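PDB 6GDR: DNA ligase from Alteromonas mediterranea, which probably joins breaks in DNA as a minimal, ATP-dependent Lig E-type ligase, and is seen here with adenosine monophosphate and DNA. Local coordinates for residues D[126-134]-D[158-166]; D[216-224]-D[235-243]. One frame throughout, in Å; residues are numbered along the deposited sequence.

Contact 1: D[126-134]-D[158-166]; sequences AKVRFMAFD and NPTFAVVSQ. Unlike the reference sequence in segment 126-134: Val128 (reference Ile). With AMP (adenosine monophosphate), chain G.
The side chains of Phe130 and Phe161 lie side by side and point the same way, their rings nearest at Phe130 CD2 and Phe161 CD1, 4.1 Å apart; Trp65 meets both, edge-to-face in the case of Phe161. Phe133 turns one face to AMP, whose N3 stands 4.0 Å above the plane of the Phe133 ring, over its centre, while Phe133 CZ reaches the AMP ribose at O2', 3.4 Å off. On one face of the Arg129 guanidinium sits Met131 SD, offset toward the rim, and Met131 SD also rests on Ala162 CB at 3.7 Å. Strands 129-134 and 161-163 are parallel neighbours joined through helix 142-154, a beta-alpha-beta unit of the ATP-dependent DNA ligase (nucleotidyltransferase) domain, with 161-163 outermost in its sheet. Their ladder starts with Phe130 N to Thr160 O (2.8 Å, 174° at the hydrogen) and ends with Val164 N to Ala132 O (2.9 Å, 176°); between them Ala162 N gives to Phe130 O, and Ala132 N to Ala162 O. Phe133 CG stands between its own backbone N and carbonyl carbon (chi1 52°), which carries the ring away from 158-166 to the nucleotide. With an alanine here the aromatic face would be gone, and the adenine would probably lose its cover on that side and be freer to shift. Val164 works in two directions: its CG2 packs 3.7 Å from Met131 CB, and its CG1 comes within 3.7 Å of AMP N6. Before the strand, Asn158 OD1 accepts from Thr160 N in an Asx turn.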
loop_
_atom_site.group_PDB
_atom_site.type_symbol
_atom_site.label_atom_id
_atom_site.label_comp_id
_atom_site.label_asym_id
_atom_site.label_seq_id
_atom_site.Cartn_x
_atom_site.Cartn_y
_atom_site.Cartn_z
ATOM N N ALA D 126 -15.669 14.498 3.463
ATOM C CA ALA D 126 -15.240 15.810 3.936
ATOM C C ALA D 126 -13.762 15.806 4.309
ATOM O O ALA D 126 -13.013 16.716 3.934
ATOM C CB ALA D 126 -16.097 16.239 5.127
ATOM N N LYS D 127 -13.321 14.786 5.044
ATOM C CA LYS D 127 -11.950 14.708 5.529
ATOM C C LYS D 127 -11.083 13.776 4.686
ATOM O O LYS D 127 -10.044 13.305 5.162
ATOM C CB LYS D 127 -11.942 14.273 6.996
ATOM C CG LYS D 127 -12.403 15.366 7.955
ATOM C CD LYS D 127 -11.302 16.391 8.208
ATOM C CE LYS D 127 -11.863 17.723 8.686
ATOM N NZ LYS D 127 -12.154 18.651 7.556
ATOM N N VAL D 128 -11.483 13.511 3.446
ATOM C CA VAL D 128 -10.686 12.727 2.512
ATOM C C VAL D 128 -9.901 13.684 1.629
ATOM O O VAL D 128 -10.365 14.781 1.295
ATOM C CB VAL D 128 -11.571 11.789 1.664
ATOM C CG1 VAL D 128 -10.741 11.055 0.617
ATOM C CG2 VAL D 128 -12.293 10.794 2.559
ATOM N N ARG D 129 -8.696 13.265 1.246
ATOM C CA ARG D 129 -7.838 14.062 0.383
ATOM C C ARG D 129 -7.215 13.167 -0.679
ATOM O O ARG D 129 -7.084 11.954 -0.506
ATOM C CB ARG D 129 -6.737 14.774 1.183
ATOM C CG ARG D 129 -7.256 15.841 2.134
ATOM C CD ARG D 129 -6.134 16.748 2.608
ATOM N NE ARG D 129 -5.161 16.036 3.432
ATOM C CZ ARG D 129 -3.970 16.519 3.773
ATOM N NH1 ARG D 129 -3.153 15.797 4.528
ATOM N NH2 ARG D 129 -3.590 17.720 3.355
ATOM N N PHE D 130 -6.832 13.792 -1.790
ATOM C CA PHE D 130 -6.202 13.101 -2.914
ATOM C C PHE D 130 -4.713 13.422 -2.864
ATOM O O PHE D 130 -4.258 14.443 -3.382
ATOM C CB PHE D 130 -6.839 13.526 -4.232
ATOM C CG PHE D 130 -6.205 12.903 -5.444
ATOM C CD1 PHE D 130 -6.533 11.613 -5.826
ATOM C CD2 PHE D 130 -5.291 13.610 -6.206
ATOM C CE1 PHE D 130 -5.955 11.039 -6.944
ATOM C CE2 PHE D 130 -4.711 13.041 -7.323
ATOM C CZ PHE D 130 -5.044 11.755 -7.693
ATOM N N MET D 131 -3.949 12.535 -2.229
ATOM C CA MET D 131 -2.513 12.732 -2.038
ATOM C C MET D 131 -1.791 12.270 -3.297
ATOM O O MET D 131 -1.356 11.123 -3.409
ATOM C CB MET D 131 -2.032 11.975 -0.806
ATOM C CG MET D 131 -2.894 12.186 0.434
ATOM S SD MET D 131 -3.032 13.915 0.931
ATOM C CE MET D 131 -1.326 14.307 1.310
ATOM N N ALA D 132 -1.663 13.177 -4.262
ATOM C CA ALA D 132 -1.011 12.846 -5.522
ATOM C C ALA D 132 0.471 12.567 -5.303
ATOM O O ALA D 132 1.134 13.239 -4.507
ATOM C CB ALA D 132 -1.188 13.985 -6.525
ATOM N N PHE D 133 0.993 11.567 -6.019
ATOM C CA PHE D 133 2.394 11.188 -5.896
ATOM C C PHE D 133 3.120 11.004 -7.221
ATOM O O PHE D 133 4.342 10.822 -7.203
ATOM C CB PHE D 133 2.534 9.892 -5.079
ATOM C CG PHE D 133 1.672 8.760 -5.566
ATOM C CD1 PHE D 133 2.059 7.992 -6.652
ATOM C CD2 PHE D 133 0.484 8.453 -4.926
ATOM C CE1 PHE D 133 1.270 6.946 -7.097
ATOM C CE2 PHE D 133 -0.308 7.408 -5.365
ATOM C CZ PHE D 133 0.086 6.655 -6.452
ATOM N N ASP D 134 2.430 11.043 -8.358
ATOM C CA ASP D 134 3.111 10.896 -9.638
ATOM C C ASP D 134 2.141 11.218 -10.766
ATOM O O ASP D 134 0.922 11.257 -10.571
ATOM C CB ASP D 134 3.677 9.481 -9.814
ATOM C CG ASP D 134 4.761 9.411 -10.875
ATOM O OD1 ASP D 134 5.083 10.460 -11.472
ATOM O OD2 ASP D 134 5.294 8.306 -11.110
ATOM N N ASN D 158 -9.083 23.985 -4.795
ATOM C CA ASN D 158 -9.697 22.956 -3.962
ATOM C C ASN D 158 -8.658 22.351 -3.022
ATOM O O ASN D 158 -7.628 21.853 -3.497
ATOM C CB ASN D 158 -10.311 21.872 -4.843
ATOM C CG ASN D 158 -11.339 21.037 -4.109
ATOM O OD1 ASN D 158 -11.266 20.865 -2.892
ATOM N ND2 ASN D 158 -12.312 20.516 -4.850
ATOM N N PRO D 159 -8.873 22.365 -1.701
ATOM C CA PRO D 159 -7.884 21.761 -0.792
ATOM C C PRO D 159 -7.898 20.241 -0.789
ATOM O O PRO D 159 -6.993 19.636 -0.198
ATOM C CB PRO D 159 -8.285 22.320 0.577
ATOM C CG PRO D 159 -9.744 22.561 0.461
ATOM C CD PRO D 159 -9.989 22.981 -0.963
ATOM N N THR D 160 -8.891 19.605 -1.415
ATOM C CA THR D 160 -8.887 18.149 -1.515
ATOM C C THR D 160 -7.729 17.656 -2.372
ATOM O O THR D 160 -7.243 16.536 -2.173
ATOM C CB THR D 160 -10.211 17.653 -2.093
ATOM O OG1 THR D 160 -10.424 18.244 -3.381
ATOM C CG2 THR D 160 -11.368 18.013 -1.169
ATOM N N PHE D 161 -7.282 18.468 -3.326
ATOM C CA PHE D 161 -6.126 18.131 -4.144
ATOM C C PHE D 161 -4.857 18.490 -3.381
ATOM O O PHE D 161 -4.613 19.667 -3.092
ATOM C CB PHE D 161 -6.188 18.871 -5.478
ATOM C CG PHE D 161 -5.095 18.491 -6.436
ATOM C CD1 PHE D 161 -5.302 17.508 -7.388
ATOM C CD2 PHE D 161 -3.861 19.120 -6.385
ATOM C CE1 PHE D 161 -4.300 17.157 -8.272
ATOM C CE2 PHE D 161 -2.855 18.773 -7.265
ATOM C CZ PHE D 161 -3.074 17.791 -8.210
ATOM N N ALA D 162 -4.058 17.481 -3.047
ATOM C CA ALA D 162 -2.823 17.666 -2.301
ATOM C C ALA D 162 -1.692 16.942 -3.022
ATOM O O ALA D 162 -1.894 16.302 -4.058
ATOM C CB ALA D 162 -2.970 17.160 -0.859
ATOM N N VAL D 163 -0.488 17.052 -2.466
ATOM C CA VAL D 163 0.703 16.435 -3.037
ATOM C C VAL D 163 1.501 15.816 -1.900
ATOM O O VAL D 163 1.788 16.483 -0.900
ATOM C CB VAL D 163 1.566 17.450 -3.814
ATOM C CG1 VAL D 163 2.751 16.753 -4.472
ATOM C CG2 VAL D 163 0.727 18.178 -4.856
ATOM N N VAL D 164 1.858 14.539 -2.052
ATOM C CA VAL D 164 2.627 13.857 -1.021
ATOM C C VAL D 164 3.934 14.600 -0.794
ATOM O O VAL D 164 4.630 14.977 -1.746
ATOM C CB VAL D 164 2.872 12.395 -1.420
ATOM C CG1 VAL D 164 3.812 11.719 -0.434
ATOM C CG2 VAL D 164 1.549 11.640 -1.495
ATOM N N SER D 165 4.273 14.814 0.474
ATOM C CA SER D 165 5.512 15.498 0.814
ATOM C C SER D 165 6.704 14.619 0.460
ATOM O O SER D 165 6.739 13.432 0.801
ATOM C CB SER D 165 5.535 15.849 2.300
ATOM O OG SER D 165 4.427 16.660 2.648
ATOM N N GLN D 166 7.681 15.205 -0.225
ATOM C CA GLN D 166 8.889 14.507 -0.636
ATOM C C GLN D 166 10.085 15.139 0.060
ATOM O O GLN D 166 10.271 16.358 -0.003
ATOM C CB GLN D 166 9.068 14.566 -2.155
ATOM C CG GLN D 166 7.872 14.057 -2.950
ATOM C CD GLN D 166 7.807 12.545 -3.015
ATOM O OE1 GLN D 166 8.785 11.854 -2.729
ATOM N NE2 GLN D 166 6.648 12.022 -3.397
HETATM P P AMP G . 1.628 -2.055 -2.673
HETATM O O1P AMP G . 1.168 -1.159 -1.546
HETATM O O2P AMP G . 2.607 -3.165 -2.369
HETATM O "O5'" AMP G . 2.265 -1.120 -3.818
HETATM C "C5'" AMP G . 2.509 0.256 -3.541
HETATM C "C4'" AMP G . 1.198 1.038 -3.584
HETATM O "O4'" AMP G . 1.174 2.007 -2.531
HETATM C "C3'" AMP G . 0.954 1.781 -4.887
HETATM O "O3'" AMP G . -0.132 1.174 -5.595
HETATM C "C2'" AMP G . 0.625 3.207 -4.490
HETATM O "O2'" AMP G . -0.612 3.636 -5.062
HETATM C "C1'" AMP G . 0.518 3.200 -2.970
HETATM N N9 AMP G . 1.109 4.368 -2.261
HETATM C C8 AMP G . 0.628 4.818 -1.085
HETATM N N7 AMP G . 1.335 5.888 -0.643
HETATM C C5 AMP G . 2.291 6.140 -1.549
HETATM C C6 AMP G . 3.378 7.134 -1.690
HETATM N N6 AMP G . 3.570 8.077 -0.743
HETATM N N1 AMP G . 4.166 7.064 -2.783
HETATM C C2 AMP G . 3.981 6.125 -3.729
HETATM N N3 AMP G . 3.011 5.192 -3.659
HETATM C C4 AMP G . 2.144 5.143 -2.619
#

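Contact 2: D[216-224]-D[235-243]; sequences AEAKVLAHF and GSLLVETPA. Unlike the reference sequence in segment 216-224: Phe224 (reference Leu). With nucleotides of chain A.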
loop_
_atom_site.group_PDB
_atom_site.type_symbol
_atom_site.label_atom_id
_atom_site.label_comp_id
_atom_site.label_asym_id
_atom_site.label_seq_id
_atom_site.Cartn_x
_atom_site.Cartn_y
_atom_site.Cartn_z
ATOM N N ALA D 216 5.723 -13.751 15.006
ATOM C CA ALA D 216 4.850 -14.143 16.104
ATOM C C ALA D 216 4.502 -15.612 15.932
ATOM O O ALA D 216 4.635 -16.174 14.842
ATOM C CB ALA D 216 3.580 -13.288 16.153
ATOM N N GLU D 217 4.055 -16.225 17.023
ATOM C CA GLU D 217 3.691 -17.634 17.035
ATOM C C GLU D 217 2.189 -17.791 17.231
ATOM O O GLU D 217 1.525 -16.927 17.812
ATOM C CB GLU D 217 4.438 -18.388 18.141
ATOM C CG GLU D 217 5.929 -18.543 17.888
ATOM C CD GLU D 217 6.598 -19.461 18.894
ATOM O OE1 GLU D 217 6.082 -19.582 20.025
ATOM O OE2 GLU D 217 7.636 -20.065 18.551
ATOM N N ALA D 218 1.661 -18.906 16.735
ATOM C CA ALA D 218 0.251 -19.226 16.888
ATOM C C ALA D 218 0.078 -20.734 16.802
ATOM O O ALA D 218 0.850 -21.424 16.131
ATOM C CB ALA D 218 -0.605 -18.532 15.823
ATOM N N LYS D 219 -0.945 -21.237 17.487
ATOM C CA LYS D 219 -1.251 -22.661 17.510
ATOM C C LYS D 219 -2.307 -22.971 16.457
ATOM O O LYS D 219 -3.368 -22.340 16.432
ATOM C CB LYS D 219 -1.745 -23.088 18.893
ATOM C CG LYS D 219 -2.136 -24.559 18.991
ATOM C CD LYS D 219 -2.497 -24.959 20.418
ATOM C CE LYS D 219 -3.674 -24.153 20.953
ATOM N NZ LYS D 219 -4.138 -24.646 22.278
ATOM N N VAL D 220 -2.010 -23.943 15.594
ATOM C CA VAL D 220 -2.950 -24.336 14.551
ATOM C C VAL D 220 -4.129 -25.066 15.181
ATOM O O VAL D 220 -3.953 -25.994 15.980
ATOM C CB VAL D 220 -2.252 -25.204 13.490
ATOM C CG1 VAL D 220 -1.512 -26.373 14.126
ATOM C CG2 VAL D 220 -3.256 -25.710 12.455
ATOM N N LEU D 221 -5.343 -24.645 14.816
ATOM C CA LEU D 221 -6.563 -25.214 15.372
ATOM C C LEU D 221 -7.325 -26.107 14.404
ATOM O O LEU D 221 -8.100 -26.953 14.857
ATOM C CB LEU D 221 -7.508 -24.095 15.839
ATOM C CG LEU D 221 -6.948 -23.076 16.832
ATOM C CD1 LEU D 221 -8.029 -22.076 17.210
ATOM C CD2 LEU D 221 -6.396 -23.757 18.075
ATOM N N ALA D 222 -7.136 -25.940 13.099
ATOM C CA ALA D 222 -7.882 -26.721 12.119
ATOM C C ALA D 222 -7.257 -26.502 10.749
ATOM O O ALA D 222 -6.469 -25.575 10.545
ATOM C CB ALA D 222 -9.364 -26.338 12.110
ATOM N N HIS D 223 -7.621 -27.376 9.815
ATOM C CA HIS D 223 -7.182 -27.296 8.432
ATOM C C HIS D 223 -8.359 -26.917 7.541
ATOM O O HIS D 223 -9.519 -27.164 7.880
ATOM C CB HIS D 223 -6.592 -28.628 7.960
ATOM C CG HIS D 223 -5.389 -29.066 8.735
ATOM N ND1 HIS D 223 -4.737 -30.256 8.487
ATOM C CD2 HIS D 223 -4.716 -28.473 9.750
ATOM C CE1 HIS D 223 -3.717 -30.378 9.317
ATOM N NE2 HIS D 223 -3.681 -29.310 10.094
ATOM N N PHE D 224 -8.048 -26.314 6.396
ATOM C CA PHE D 224 -9.053 -25.944 5.409
ATOM C C PHE D 224 -8.587 -26.401 4.037
ATOM O O PHE D 224 -7.467 -26.088 3.621
ATOM C CB PHE D 224 -9.313 -24.436 5.414
ATOM C CG PHE D 224 -10.203 -23.981 6.534
ATOM C CD1 PHE D 224 -11.572 -24.174 6.465
ATOM C CD2 PHE D 224 -9.673 -23.364 7.654
ATOM C CE1 PHE D 224 -12.397 -23.759 7.490
ATOM C CE2 PHE D 224 -10.495 -22.948 8.684
ATOM C CZ PHE D 224 -11.858 -23.146 8.602
ATOM N N GLY D 235 -5.278 -25.638 2.151
ATOM C CA GLY D 235 -5.370 -24.279 1.656
ATOM C C GLY D 235 -4.972 -23.253 2.695
ATOM O O GLY D 235 -4.231 -22.312 2.396
ATOM N N SER D 236 -5.457 -23.424 3.924
ATOM C CA SER D 236 -5.146 -22.497 5.001
ATOM C C SER D 236 -5.226 -23.230 6.331
ATOM O O SER D 236 -5.705 -24.363 6.417
ATOM C CB SER D 236 -6.092 -21.292 4.989
ATOM O OG SER D 236 -7.437 -21.699 5.173
ATOM N N LEU D 237 -4.747 -22.558 7.377
ATOM C CA LEU D 237 -4.745 -23.090 8.732
ATOM C C LEU D 237 -5.397 -22.079 9.659
ATOM O O LEU D 237 -5.049 -20.894 9.632
ATOM C CB LEU D 237 -3.319 -23.387 9.211
ATOM C CG LEU D 237 -2.466 -24.304 8.335
ATOM C CD1 LEU D 237 -1.048 -24.359 8.874
ATOM C CD2 LEU D 237 -3.066 -25.696 8.262
ATOM N N LEU D 238 -6.339 -22.542 10.477
ATOM C CA LEU D 238 -6.955 -21.687 11.488
ATOM C C LEU D 238 -6.043 -21.674 12.707
ATOM O O LEU D 238 -6.087 -22.580 13.541
ATOM C CB LEU D 238 -8.352 -22.181 11.846
ATOM C CG LEU D 238 -9.067 -21.375 12.936
ATOM C CD1 LEU D 238 -9.241 -19.916 12.522
ATOM C CD2 LEU D 238 -10.412 -21.997 13.271
ATOM N N VAL D 239 -5.213 -20.644 12.810
ATOM C CA VAL D 239 -4.262 -20.524 13.893
ATOM C C VAL D 239 -4.827 -19.578 14.947
ATOM O O VAL D 239 -5.812 -18.880 14.726
ATOM C CB VAL D 239 -2.877 -20.047 13.390
ATOM C CG1 VAL D 239 -2.328 -21.014 12.352
ATOM C CG2 VAL D 239 -2.962 -18.638 12.819
ATOM N N GLU D 240 -4.188 -19.554 16.115
ATOM C CA GLU D 240 -4.619 -18.697 17.211
ATOM C C GLU D 240 -3.393 -18.233 17.979
ATOM O O GLU D 240 -2.522 -19.042 18.309
ATOM C CB GLU D 240 -5.589 -19.433 18.140
ATOM C CG GLU D 240 -5.919 -18.681 19.421
ATOM C CD GLU D 240 -7.040 -19.333 20.205
ATOM O OE1 GLU D 240 -8.212 -19.202 19.794
ATOM O OE2 GLU D 240 -6.747 -19.986 21.227
ATOM N N THR D 241 -3.330 -16.937 18.259
ATOM C CA THR D 241 -2.198 -16.378 18.973
ATOM C C THR D 241 -2.369 -16.578 20.476
ATOM O O THR D 241 -3.486 -16.764 20.966
ATOM C CB THR D 241 -2.056 -14.891 18.664
ATOM O OG1 THR D 241 -3.179 -14.177 19.195
ATOM C CG2 THR D 241 -1.974 -14.658 17.163
ATOM N N PRO D 242 -1.269 -16.550 21.234
ATOM C CA PRO D 242 -1.390 -16.688 22.695
ATOM C C PRO D 242 -2.356 -15.698 23.319
ATOM O O PRO D 242 -2.971 -16.007 24.348
ATOM C CB PRO D 242 0.046 -16.461 23.182
ATOM C CG PRO D 242 0.901 -16.853 22.030
ATOM C CD PRO D 242 0.136 -16.466 20.799
ATOM N N ALA D 243 -2.516 -14.515 22.726
ATOM C CA ALA D 243 -3.443 -13.521 23.252
ATOM C C ALA D 243 -4.899 -13.859 22.968
ATOM O O ALA D 243 -5.782 -13.105 23.395
ATOM C CB ALA D 243 -3.112 -12.144 22.674
ATOM P P DG A 11 -7.058 -21.493 -2.444
ATOM O OP1 DG A 11 -7.425 -22.773 -1.796
ATOM O OP2 DG A 11 -8.039 -20.797 -3.306
ATOM O "O5'" DG A 11 -6.574 -20.464 -1.320
ATOM C "C5'" DG A 11 -5.604 -20.869 -0.366
ATOM C "C4'" DG A 11 -5.128 -19.693 0.470
ATOM O "O4'" DG A 11 -4.274 -18.839 -0.326
ATOM C "C3'" DG A 11 -6.220 -18.767 0.970
ATOM O "O3'" DG A 11 -6.824 -19.268 2.153
ATOM C "C2'" DG A 11 -5.459 -17.470 1.215
ATOM C "C1'" DG A 11 -4.342 -17.509 0.170
ATOM N N9 DG A 11 -4.565 -16.595 -0.945
ATOM C C8 DG A 11 -5.150 -16.884 -2.154
ATOM N N7 DG A 11 -5.221 -15.856 -2.954
ATOM C C5 DG A 11 -4.650 -14.818 -2.227
ATOM C C6 DG A 11 -4.449 -13.461 -2.575
ATOM O O6 DG A 11 -4.744 -12.887 -3.633
ATOM N N1 DG A 11 -3.836 -12.751 -1.544
ATOM C C2 DG A 11 -3.466 -13.285 -0.332
ATOM N N2 DG A 11 -2.888 -12.447 0.538
ATOM N N3 DG A 11 -3.651 -14.553 0.005
ATOM C C4 DG A 11 -4.247 -15.257 -0.987
#
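Phe224 and Ser236 form an antiparallel hydrogen-bonded pair, and from there strands 216-224 and 235-240 run strongly twisted, with 129° between their directions. Phe224 O takes Gly235 N at 2.7 Å and, weakly, Ser236 N as well, so two residues face one in a classic beta bulge; a second bulge sets Leu221 and Ala222 against Leu238. On the side of the sheet that carries Phe224, Ser236 and Leu238, the Phe224 ring offers its edge to Leu238, with Phe224 CE2 3.9 Å from Leu238 CB. Ser236 OG, set between its own backbone N and carbonyl carbon (chi1 61°), is thereby placed 3.3 Å from Phe224 CB, and Lys248 makes a cation-pi contact with the Phe224 ring. Further along, the Leu221 side chain crosses that of Glu240 at an angle, its CD1 3.7 Å from Glu240 CB. The other side is built from His223, Val220, Leu237 and Val239. His223 and Leu237 run alongside each other, CD2 of the imidazole 3.6 Å from CD2 of Leu237, while His223 NE2 is bonded to Pro262 O. Val220 CG2 touches Leu237 CB at 4.0 Å, and Ala218 CB meets Val239 CB at 3.7 Å. This hairpin belongs to the OB-like domain, and strand 246-249 lies against its second strand. At the Gly235 end it reaches DNA: Ser236 CB is 3.6 Å from O3' of DG11 of chain A, and Ser236 OG hydrogen-bonds to a phosphate. Gly235 O, which lies close to C4' of DG11 of chain A, also accepts from Arg258 NH1. The DNA contacts made here are with sugar and phosphate, consistent with a ligase that binds DNA largely regardless of sequence.

How the contacts relate
Contact 1 and contact 2 sit on opposite sides of the chain's centre, one in the ATP-dependent DNA ligase (nucleotidyltransferase) domain and the other in the OB-like domain; their centres are 40 Å apart and their nearest atoms about 30 Å. They follow one another in the sequence: 126-134 and 158-166 are complete before 216-224 begins. Their topologies differ too, a parallel pair joined through a helix against an antiparallel hairpin. Contact 1 belongs to the AMP pocket through Phe133 and Val164, and its nearest atom is about 8 Å from the DNA, whereas contact 2 touches the DNA directly. Contact 1 thus supplies part of the nucleotide pocket and contact 2 one of the surfaces that meet the DNA.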